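Local coordinates for lombricine kinase (Urechis caupo, PDB 3JPZ), which probably catalyses the reversible transfer of a phosphoryl group between ATP and the guanidino compound lombricine, as a member of the ATP:guanido phosphotransferase family, at residues A[12-15]-A[16-19]; A[47-50]-A[51-55]; A[191-194]-A[195-198]; A[4-7]-A[8-11]. All coordinates share one frame; numbering follows the deposited sequence. Where two conformers were deposited one is given.

Contact 1: A[12-15]-A[16-19]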
loop_
_atom_site.group_PDB
_atom_site.type_symbol
_atom_site.label_atom_id
_atom_site.label_comp_id
_atom_site.label_asym_id
_atom_site.label_seq_id
_atom_site.Cartn_x
_atom_site.Cartn_y
_atom_site.Cartn_z
ATOM N N PRO A 12 5.744 -12.600 -13.078
ATOM C CA PRO A 12 4.384 -12.068 -12.998
ATOM C C PRO A 12 3.495 -12.642 -14.084
ATOM O O PRO A 12 3.989 -13.013 -15.139
ATOM C CB PRO A 12 4.577 -10.568 -13.225
ATOM C CG PRO A 12 5.977 -10.298 -12.775
ATOM C CD PRO A 12 6.758 -11.533 -13.104
ATOM N N ASP A 13 2.202 -12.712 -13.805
ATOM C CA ASP A 13 1.210 -13.063 -14.802
ATOM C C ASP A 13 0.647 -11.765 -15.345
ATOM O O ASP A 13 -0.132 -11.083 -14.678
ATOM C CB ASP A 13 0.093 -13.906 -14.178
ATOM C CG ASP A 13 -0.975 -14.282 -15.179
ATOM O OD1 ASP A 13 -0.849 -13.883 -16.358
ATOM O OD2 ASP A 13 -1.934 -14.982 -14.791
ATOM N N TYR A 14 1.055 -11.413 -16.554
ATOM C CA TYR A 14 0.675 -10.136 -17.126
ATOM C C TYR A 14 -0.599 -10.257 -17.957
ATOM O O TYR A 14 -0.943 -9.351 -18.700
ATOM C CB TYR A 14 1.822 -9.554 -17.954
ATOM C CG TYR A 14 2.882 -8.905 -17.087
ATOM C CD1 TYR A 14 4.158 -9.439 -16.983
ATOM C CD2 TYR A 14 2.586 -7.771 -16.341
ATOM C CE1 TYR A 14 5.121 -8.840 -16.178
ATOM C CE2 TYR A 14 3.541 -7.172 -15.528
ATOM C CZ TYR A 14 4.801 -7.710 -15.448
ATOM O OH TYR A 14 5.741 -7.103 -14.630
ATOM N N ALA A 15 -1.292 -11.380 -17.822
ATOM C CA ALA A 15 -2.567 -11.550 -18.492
ATOM C C ALA A 15 -3.494 -10.454 -18.003
ATOM O O ALA A 15 -3.609 -10.210 -16.797
ATOM C CB ALA A 15 -3.155 -12.928 -18.200
ATOM N N ASN A 16 -4.118 -9.764 -18.950
ATOM C CA ASN A 16 -5.113 -8.747 -18.636
ATOM C C ASN A 16 -4.482 -7.496 -18.024
ATOM O O ASN A 16 -5.163 -6.696 -17.388
ATOM C CB ASN A 16 -6.178 -9.326 -17.701
ATOM C CG ASN A 16 -6.898 -10.522 -18.306
ATOM O OD1 ASN A 16 -7.654 -10.388 -19.275
ATOM N ND2 ASN A 16 -6.671 -11.700 -17.734
ATOM N N HIS A 17 -3.177 -7.342 -18.220
ATOM C CA HIS A 17 -2.460 -6.155 -17.768
ATOM C C HIS A 17 -2.157 -5.244 -18.948
ATOM O O HIS A 17 -1.539 -5.665 -19.924
ATOM C CB HIS A 17 -1.145 -6.539 -17.093
ATOM C CG HIS A 17 -1.298 -6.987 -15.676
ATOM N ND1 HIS A 17 -1.973 -8.136 -15.326
ATOM C CD2 HIS A 17 -0.843 -6.449 -14.519
ATOM C CE1 HIS A 17 -1.931 -8.285 -14.014
ATOM N NE2 HIS A 17 -1.253 -7.274 -13.501
ATOM N N GLY A 18 -2.587 -3.991 -18.848
ATOM C CA GLY A 18 -2.306 -3.002 -19.870
ATOM C C GLY A 18 -1.044 -2.218 -19.561
ATOM O O GLY A 18 -0.795 -1.175 -20.161
ATOM N N CYS A 19 -0.229 -2.729 -18.641
ATOM C CA CYS A 19 1.012 -2.044 -18.261
ATOM C C CYS A 19 2.092 -2.131 -19.340
ATOM O O CYS A 19 2.278 -3.165 -19.971
ATOM C CB CYS A 19 1.563 -2.615 -16.955
ATOM S SG CYS A 19 1.971 -4.373 -17.038
#

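Contact 2: A[47-50]-A[51-55]. With NO3 (nitrate ion), chain D.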
loop_
_atom_site.group_PDB
_atom_site.type_symbol
_atom_site.label_atom_id
_atom_site.label_comp_id
_atom_site.label_asym_id
_atom_site.label_seq_id
_atom_site.Cartn_x
_atom_site.Cartn_y
_atom_site.Cartn_z
ATOM N N VAL A 47 11.301 -2.946 -8.821
ATOM C CA VAL A 47 11.062 -1.906 -9.813
ATOM C C VAL A 47 9.846 -2.220 -10.675
ATOM O O VAL A 47 9.263 -1.322 -11.276
ATOM C CB VAL A 47 12.286 -1.651 -10.704
ATOM C CG1 VAL A 47 13.498 -1.336 -9.835
ATOM C CG2 VAL A 47 12.554 -2.843 -11.627
ATOM N N ILE A 48 9.441 -3.485 -10.719
ATOM C CA ILE A 48 8.288 -3.852 -11.548
ATOM C C ILE A 48 7.022 -4.102 -10.743
ATOM O O ILE A 48 5.964 -4.359 -11.316
ATOM C CB ILE A 48 8.569 -5.097 -12.407
ATOM C CG1 ILE A 48 8.693 -6.339 -11.525
ATOM C CG2 ILE A 48 9.818 -4.890 -13.248
ATOM C CD1 ILE A 48 8.564 -7.623 -12.276
ATOM N N GLN A 49 7.115 -4.026 -9.422
ATOM C CA GLN A 49 5.955 -4.320 -8.574
ATOM C C GLN A 49 4.673 -3.616 -9.029
ATOM O O GLN A 49 3.635 -4.259 -9.172
ATOM C CB GLN A 49 6.226 -3.970 -7.117
ATOM C CG GLN A 49 5.085 -4.384 -6.194
ATOM C CD GLN A 49 4.847 -5.880 -6.193
ATOM O OE1 GLN A 49 5.715 -6.650 -5.814
ATOM N NE2 GLN A 49 3.658 -6.298 -6.622
ATOM N N PRO A 50 4.730 -2.292 -9.240
ATOM C CA PRO A 50 3.529 -1.554 -9.648
ATOM C C PRO A 50 2.876 -2.144 -10.896
ATOM O O PRO A 50 1.649 -2.150 -11.017
ATOM C CB PRO A 50 4.062 -0.154 -9.955
ATOM C CG PRO A 50 5.312 -0.041 -9.152
ATOM C CD PRO A 50 5.905 -1.414 -9.118
ATOM N N SER A 51 3.715 -2.627 -11.806
ATOM C CA SER A 51 3.247 -3.176 -13.075
ATOM C C SER A 51 2.412 -4.438 -12.872
ATOM O O SER A 51 1.580 -4.782 -13.706
ATOM C CB SER A 51 4.433 -3.482 -13.993
ATOM O OG SER A 51 5.110 -4.656 -13.586
ATOM N N VAL A 52 2.625 -5.119 -11.755
ATOM C CA VAL A 52 1.889 -6.330 -11.465
ATOM C C VAL A 52 0.567 -6.023 -10.751
ATOM O O VAL A 52 -0.477 -6.570 -11.122
ATOM C CB VAL A 52 2.743 -7.301 -10.619
ATOM C CG1 VAL A 52 2.107 -8.687 -10.577
ATOM C CG2 VAL A 52 4.154 -7.383 -11.178
ATOM N N ASP A 53 0.612 -5.145 -9.746
ATOM C CA ASP A 53 -0.562 -4.816 -8.928
ATOM C C ASP A 53 -1.668 -4.145 -9.730
ATOM O O ASP A 53 -2.858 -4.395 -9.511
ATOM C CB ASP A 53 -0.178 -3.867 -7.798
ATOM C CG ASP A 53 0.830 -4.470 -6.837
ATOM O OD1 ASP A 53 0.740 -5.679 -6.547
ATOM O OD2 ASP A 53 1.710 -3.726 -6.369
ATOM N N ASN A 54 -1.258 -3.268 -10.636
ATOM C CA ASN A 54 -2.178 -2.460 -11.409
ATOM C C ASN A 54 -2.452 -3.149 -12.738
ATOM O O ASN A 54 -1.528 -3.484 -13.472
ATOM C CB ASN A 54 -1.576 -1.066 -11.627
ATOM C CG ASN A 54 -2.564 -0.084 -12.241
ATOM O OD1 ASN A 54 -3.692 -0.441 -12.567
ATOM N ND2 ASN A 54 -2.134 1.163 -12.400
ATOM N N PHE A 55 -3.725 -3.375 -13.035
ATOM C CA PHE A 55 -4.103 -4.112 -14.230
ATOM C C PHE A 55 -4.335 -3.190 -15.425
ATOM O O PHE A 55 -4.400 -3.649 -16.570
ATOM C CB PHE A 55 -5.358 -4.949 -13.962
ATOM C CG PHE A 55 -5.083 -6.259 -13.277
ATOM C CD1 PHE A 55 -4.632 -6.291 -11.962
ATOM C CD2 PHE A 55 -5.308 -7.461 -13.933
ATOM C CE1 PHE A 55 -4.390 -7.497 -11.323
ATOM C CE2 PHE A 55 -5.065 -8.675 -13.301
ATOM C CZ PHE A 55 -4.608 -8.688 -11.988
HETATM N N NO3 D . 1.269 2.390 -11.871
HETATM O O1 NO3 D . 0.314 2.132 -10.888
HETATM O O2 NO3 D . 1.981 1.329 -12.444
HETATM O O3 NO3 D . 1.505 3.706 -12.283
#

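Contact 3: A[191-194]-A[195-198]. With NO3 (nitrate ion), chain C.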
loop_
_atom_site.group_PDB
_atom_site.type_symbol
_atom_site.label_atom_id
_atom_site.label_comp_id
_atom_site.label_asym_id
_atom_site.label_seq_id
_atom_site.Cartn_x
_atom_site.Cartn_y
_atom_site.Cartn_z
ATOM N N ASN A 191 1.585 1.294 -4.388
ATOM C CA ASN A 191 2.098 -0.024 -4.700
ATOM C C ASN A 191 3.637 -0.077 -4.745
ATOM O O ASN A 191 4.224 -1.146 -4.616
ATOM C CB ASN A 191 1.492 -0.505 -6.020
ATOM C CG ASN A 191 -0.025 -0.680 -5.941
ATOM O OD1 ASN A 191 -0.573 -1.012 -4.895
ATOM N ND2 ASN A 191 -0.699 -0.469 -7.052
ATOM N N SER A 192 4.288 1.067 -4.929
ATOM C CA SER A 192 5.755 1.111 -4.917
ATOM C C SER A 192 6.310 1.303 -3.504
ATOM O O SER A 192 7.514 1.493 -3.318
ATOM C CB SER A 192 6.276 2.227 -5.832
ATOM O OG SER A 192 5.874 3.503 -5.373
ATOM N N ALA A 193 5.427 1.238 -2.518
ATOM C CA ALA A 193 5.775 1.534 -1.137
ATOM C C ALA A 193 6.457 2.887 -1.046
ATOM O O ALA A 193 7.350 3.080 -0.231
ATOM C CB ALA A 193 6.678 0.447 -0.570
ATOM N N SER A 194 6.033 3.830 -1.881
ATOM C CA SER A 194 6.627 5.156 -1.864
ATOM C C SER A 194 5.969 6.070 -0.840
ATOM O O SER A 194 6.390 7.209 -0.670
ATOM C CB SER A 194 6.573 5.783 -3.253
ATOM O OG SER A 194 7.539 5.195 -4.103
ATOM N N VAL A 195 4.956 5.569 -0.140
ATOM C CA VAL A 195 4.280 6.358 0.899
ATOM C C VAL A 195 4.541 5.838 2.331
ATOM O O VAL A 195 3.785 6.117 3.252
ATOM C CB VAL A 195 2.750 6.465 0.634
ATOM C CG1 VAL A 195 2.484 7.169 -0.689
ATOM C CG2 VAL A 195 2.085 5.106 0.631
ATOM N N ARG A 196 5.637 5.112 2.518
ATOM C CA ARG A 196 5.978 4.571 3.834
ATOM C C ARG A 196 6.322 5.640 4.861
ATOM O O ARG A 196 6.938 6.647 4.541
ATOM C CB ARG A 196 7.160 3.612 3.716
ATOM C CG ARG A 196 6.781 2.192 3.361
ATOM C CD ARG A 196 8.001 1.381 2.932
ATOM N NE ARG A 196 8.767 2.105 1.922
ATOM C CZ ARG A 196 9.981 2.611 2.110
ATOM N NH1 ARG A 196 10.620 2.458 3.272
ATOM N NH2 ARG A 196 10.559 3.262 1.123
ATOM N N ASP A 197 5.939 5.384 6.107
ATOM C CA ASP A 197 6.257 6.257 7.230
ATOM C C ASP A 197 5.726 7.670 7.059
ATOM O O ASP A 197 6.308 8.616 7.580
ATOM C CB ASP A 197 7.766 6.317 7.432
ATOM C CG ASP A 197 8.419 4.974 7.281
ATOM O OD1 ASP A 197 8.156 4.096 8.119
ATOM O OD2 ASP A 197 9.189 4.794 6.316
ATOM N N TRP A 198 4.621 7.813 6.337
ATOM C CA TRP A 198 4.010 9.115 6.130
ATOM C C TRP A 198 3.612 9.741 7.455
ATOM O O TRP A 198 2.971 9.080 8.265
ATOM C CB TRP A 198 2.765 8.985 5.265
ATOM C CG TRP A 198 2.377 10.294 4.720
ATOM C CD1 TRP A 198 1.554 11.203 5.291
ATOM C CD2 TRP A 198 2.844 10.877 3.503
ATOM N NE1 TRP A 198 1.457 12.314 4.495
ATOM C CE2 TRP A 198 2.240 12.138 3.390
ATOM C CE3 TRP A 198 3.701 10.445 2.490
ATOM C CZ2 TRP A 198 2.470 12.979 2.312
ATOM C CZ3 TRP A 198 3.931 11.281 1.418
ATOM C CH2 TRP A 198 3.316 12.531 1.335
HETATM N N NO3 C . -3.828 -1.686 -7.757
HETATM O O1 NO3 C . -3.163 -1.905 -6.557
HETATM O O2 NO3 C . -3.146 -1.032 -8.779
HETATM O O3 NO3 C . -5.153 -2.114 -7.938
#

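Contact 4: A[4-7]-A[8-11]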
loop_
_atom_site.group_PDB
_atom_site.type_symbol
_atom_site.label_atom_id
_atom_site.label_comp_id
_atom_site.label_asym_id
_atom_site.label_seq_id
_atom_site.Cartn_x
_atom_site.Cartn_y
_atom_site.Cartn_z
ATOM N N GLN A 4 11.669 -24.120 -5.798
ATOM C CA GLN A 4 12.736 -23.190 -6.137
ATOM C C GLN A 4 12.162 -21.787 -6.264
ATOM O O GLN A 4 11.219 -21.560 -7.018
ATOM C CB GLN A 4 13.422 -23.606 -7.437
ATOM C CG GLN A 4 14.448 -24.703 -7.246
ATOM C CD GLN A 4 14.837 -25.377 -8.540
ATOM O OE1 GLN A 4 14.929 -26.603 -8.605
ATOM N NE2 GLN A 4 15.068 -24.581 -9.584
ATOM N N ASN A 5 12.727 -20.852 -5.511
ATOM C CA ASN A 5 12.250 -19.477 -5.525
ATOM C C ASN A 5 12.964 -18.683 -6.607
ATOM O O ASN A 5 13.621 -17.679 -6.336
ATOM C CB ASN A 5 12.466 -18.829 -4.162
ATOM C CG ASN A 5 11.563 -17.642 -3.945
ATOM O OD1 ASN A 5 10.610 -17.438 -4.696
ATOM N ND2 ASN A 5 11.851 -16.852 -2.919
ATOM N N ASP A 6 12.815 -19.145 -7.840
ATOM C CA ASP A 6 13.610 -18.660 -8.953
ATOM C C ASP A 6 12.752 -17.843 -9.925
ATOM O O ASP A 6 11.581 -17.571 -9.663
ATOM C CB ASP A 6 14.258 -19.847 -9.667
ATOM C CG ASP A 6 13.237 -20.792 -10.270
ATOM O OD1 ASP A 6 12.028 -20.577 -10.055
ATOM O OD2 ASP A 6 13.639 -21.749 -10.963
ATOM N N ALA A 7 13.338 -17.445 -11.047
ATOM C CA ALA A 7 12.629 -16.602 -11.999
ATOM C C ALA A 7 11.320 -17.242 -12.467
ATOM O O ALA A 7 10.315 -16.555 -12.629
ATOM C CB ALA A 7 13.531 -16.283 -13.191
ATOM N N LYS A 8 11.328 -18.554 -12.677
ATOM C CA LYS A 8 10.138 -19.263 -13.150
ATOM C C LYS A 8 9.002 -19.160 -12.139
ATOM O O LYS A 8 7.857 -18.859 -12.489
ATOM C CB LYS A 8 10.464 -20.738 -13.398
ATOM C CG LYS A 8 9.343 -21.532 -14.060
ATOM C CD LYS A 8 9.696 -23.015 -14.147
ATOM C CE LYS A 8 8.539 -23.849 -14.684
ATOM N NZ LYS A 8 8.930 -25.278 -14.899
ATOM N N ALA A 9 9.331 -19.418 -10.880
ATOM C CA ALA A 9 8.352 -19.393 -9.808
ATOM C C ALA A 9 7.781 -17.984 -9.622
ATOM O O ALA A 9 6.666 -17.810 -9.119
ATOM C CB ALA A 9 8.996 -19.874 -8.509
ATOM N N ASN A 10 8.545 -16.983 -10.042
ATOM C CA ASN A 10 8.269 -15.605 -9.666
ATOM C C ASN A 10 7.745 -14.716 -10.779
ATOM O O ASN A 10 7.359 -13.579 -10.532
ATOM C CB ASN A 10 9.530 -14.983 -9.085
ATOM C CG ASN A 10 9.737 -15.366 -7.634
ATOM O OD1 ASN A 10 8.966 -14.973 -6.763
ATOM N ND2 ASN A 10 10.787 -16.128 -7.366
ATOM N N PHE A 11 7.727 -15.229 -11.999
ATOM C CA PHE A 11 7.371 -14.410 -13.138
ATOM C C PHE A 11 5.944 -13.917 -12.993
ATOM O O PHE A 11 5.034 -14.707 -12.783
ATOM C CB PHE A 11 7.535 -15.208 -14.431
ATOM C CG PHE A 11 7.313 -14.403 -15.676
ATOM C CD1 PHE A 11 8.146 -13.344 -15.994
ATOM C CD2 PHE A 11 6.276 -14.721 -16.544
ATOM C CE1 PHE A 11 7.943 -12.609 -17.155
ATOM C CE2 PHE A 11 6.074 -13.993 -17.699
ATOM C CZ PHE A 11 6.902 -12.938 -18.003
HETATM O O HOH W 1 13.842 -20.009 -13.330
#

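Contact 1: A[12-15]-A[16-19]
Tyr14 and His17 form a T-shaped pair across a sharp bend of the chain, with an edge of the tyrosine turned toward the imidazole face. The centroids of the Tyr14 and His17 rings are 5.6 Å apart and their planes stand at 89°. In each, CG lies beside the backbone N (chi1 -79° and -80°), which carries both rings to the side of the bend that faces helix 44-53. Cys19 tightens this packed side: its SG comes obliquely to the Tyr14 ring, 3.5 Å from Tyr14 CD2.

The imidazole is gripped at both nitrogens. His17 ND1 donates to Ala15 O over 3.0 Å, with that oxygen practically in the ring plane, while NE2 bonds to Val52 O. Since both acceptors are carbonyl oxygens, the pattern is consistent with a doubly protonated, positively charged ring whose rotation is fixed. Tyr14 OH approaches Ser51 OG in one of two positions of that serine, a doubtful bond.

The opposite character belongs to Asp13, Ala15 and Asn16, which are exposed. On this side Asp13 OD1 accepts from Ala15 N at 2.9 Å, the donor lying above the carboxylate plane. Asn16 takes a positive phi at the bend, and His17 N closes it on Tyr14 O at 3.0 Å. An Asx turn begun by Asp13 thus overlaps a type II beta turn from Tyr14 to His17, in the loop joining helices 7-10 and 20-24.

Contact 2: A[47-50]-A[51-55]
Gln49 and Asp53 meet one turn apart in an i to i+4 contact at the C-terminal end of helix 44-53, a buried element of the N-terminal region whose end lies against the second subunit. The helix is kinked at Pro50, whose ring nitrogen has no hydrogen to give to the preceding turn. Across the kink Gln49 O takes two donors, Val52 N (i+3) at 2.9 Å and Asp53 N (i+4) at 3.2 Å.

On the side-chain level Gln49 leaves with CG anti to its own N (chi1 -175°) and then bends at chi2 (62°), folding its amide down to the carboxylate of Asp53. NE2 of Gln49 is shared between the two oxygens, 3.0 Å from Asp53 OD1 and 3.2 Å from Asp53 OD2, both bonds weak. The planes are only 19° apart. Both groups have stronger partners in Asp197 of the second subunit, where Gln49 NE2 reaches OD1 and Asp53 OD1 takes N.

Asn54 leaves helical geometry, although its N still bonds Pro50 O at 3.1 Å. Its amide turns to a nitrate ion, probably from the crystallisation liquor, and ND2 of Asn54 donates to nitrate O1 over 3.0 Å.

Contact 3: A[191-194]-A[195-198]
Ala193 and Arg196 are joined by one hydrogen bond from side chain to backbone, in the loop that follows helix 187-191. NE of Arg196 gives its hydrogen to Ala193 O at 2.8 Å with an N-H...O angle of 155°. The bond lies in the carbonyl plane, and the oxygen sits at the guanidinium edge. A bend in the arginine chain at chi3 (-50°) turns NE back toward this carbonyl, and on the way the Arg196 CD methylene passes 3.9 Å from Ala193 CB, an apolar touch beside the polar one.

The acceptor belongs to a helix-ending motif: Ala193, with positive phi, is the C-prime residue of a Schellman motif, in which Ser194 N returns to Met189 O, and a type II beta turn from Val195 to Trp198 follows directly.

Hydroxyls form a second group: Ser194 OG donates to Ser192 OG over 2.7 Å, and Ser192 OG bonds in turn to Leu188 O, tying the loop to the last turn of the helix. At the helix end Asn191 ND2 holds a nitrate ion, probably from the crystallisation liquor, donating to its O1 at 2.9 Å.

Partners from the surrounding chain complete the polar ends: Arg196 NH2 bonds to Pro130 O and Cys133 O, whereas Asp197 makes salt bridges to Arg135 and Arg138. The guanidinium is therefore met largely by neutral carbonyls, with Arg138 close by; the nearby carboxylate of Asp197 probably helps to offset this gathering of positive charge.

Contact 4: A[4-7]-A[8-11]
Asp6 caps Ala9 at the start of the short helix 7-10: as the N-cap residue it offers OD1 to the backbone N of Ala9. The bond from Ala9 N to Asp6 OD1 measures 3.0 Å, is fairly straight (164°) and meets the oxygen nearly along its C-O axis. A chi1 of 63°, with CG between the backbone N and the carbonyl carbon, folds the carboxylate over the first turn. Ahead of the cap, an inverse gamma turn centred on Asn5 brings Gln4 O to 3.2 Å from Ala9 CB.

The side chain of Asn10 runs back along the helix to this N-terminal end. Its CB lies 3.4 Å from Asp6 O, and CG stays beside the same oxygen. At the tip ND2 divides its hydrogens between two acceptors: it donates to Asp6 O at 2.8 Å and to Asn5 OD1 at 3.0 Å, each time from above the carbonyl plane. The Asn5 and Asn10 amides are turned 45° against each other.

The oxygens also look outward, since Asn5 OD1 bonds Thr134 OG1 of the second subunit and Asn10 OD1 takes Gly136 N of that subunit. On the cap itself, a water links the other carboxylate oxygen to the helix start: it donates weakly to Asp6 OD2 and accepts from Lys8 N, its oxygen 3.0 Å from Lys8 N.

How the contacts relate
Contacts 4 and 1 adjoin in sequence, with centres about 17 Å apart, and each touches the second subunit. Contact 1 lies directly on contact 2: His17 NE2 is 2.6 Å from Val52 O, a probable hydrogen bond. Contact 2 in turn packs on contact 3, Asp53 OD2 reaching 3.2 Å from Asn191 CB, so that the N-terminal part of the chain touches the catalytic part. Contacts 2 and 3 are also paired across the dimer through Asp197 of the second subunit, which meets Gln49 and Asp53. In contact 3 the side chain of Ser194 is about 11 Å from that of Arg223, which binds ADP in a crystal structure of this protein, although none is bound to this chain; the other three lie away from the known nucleotide-binding residues.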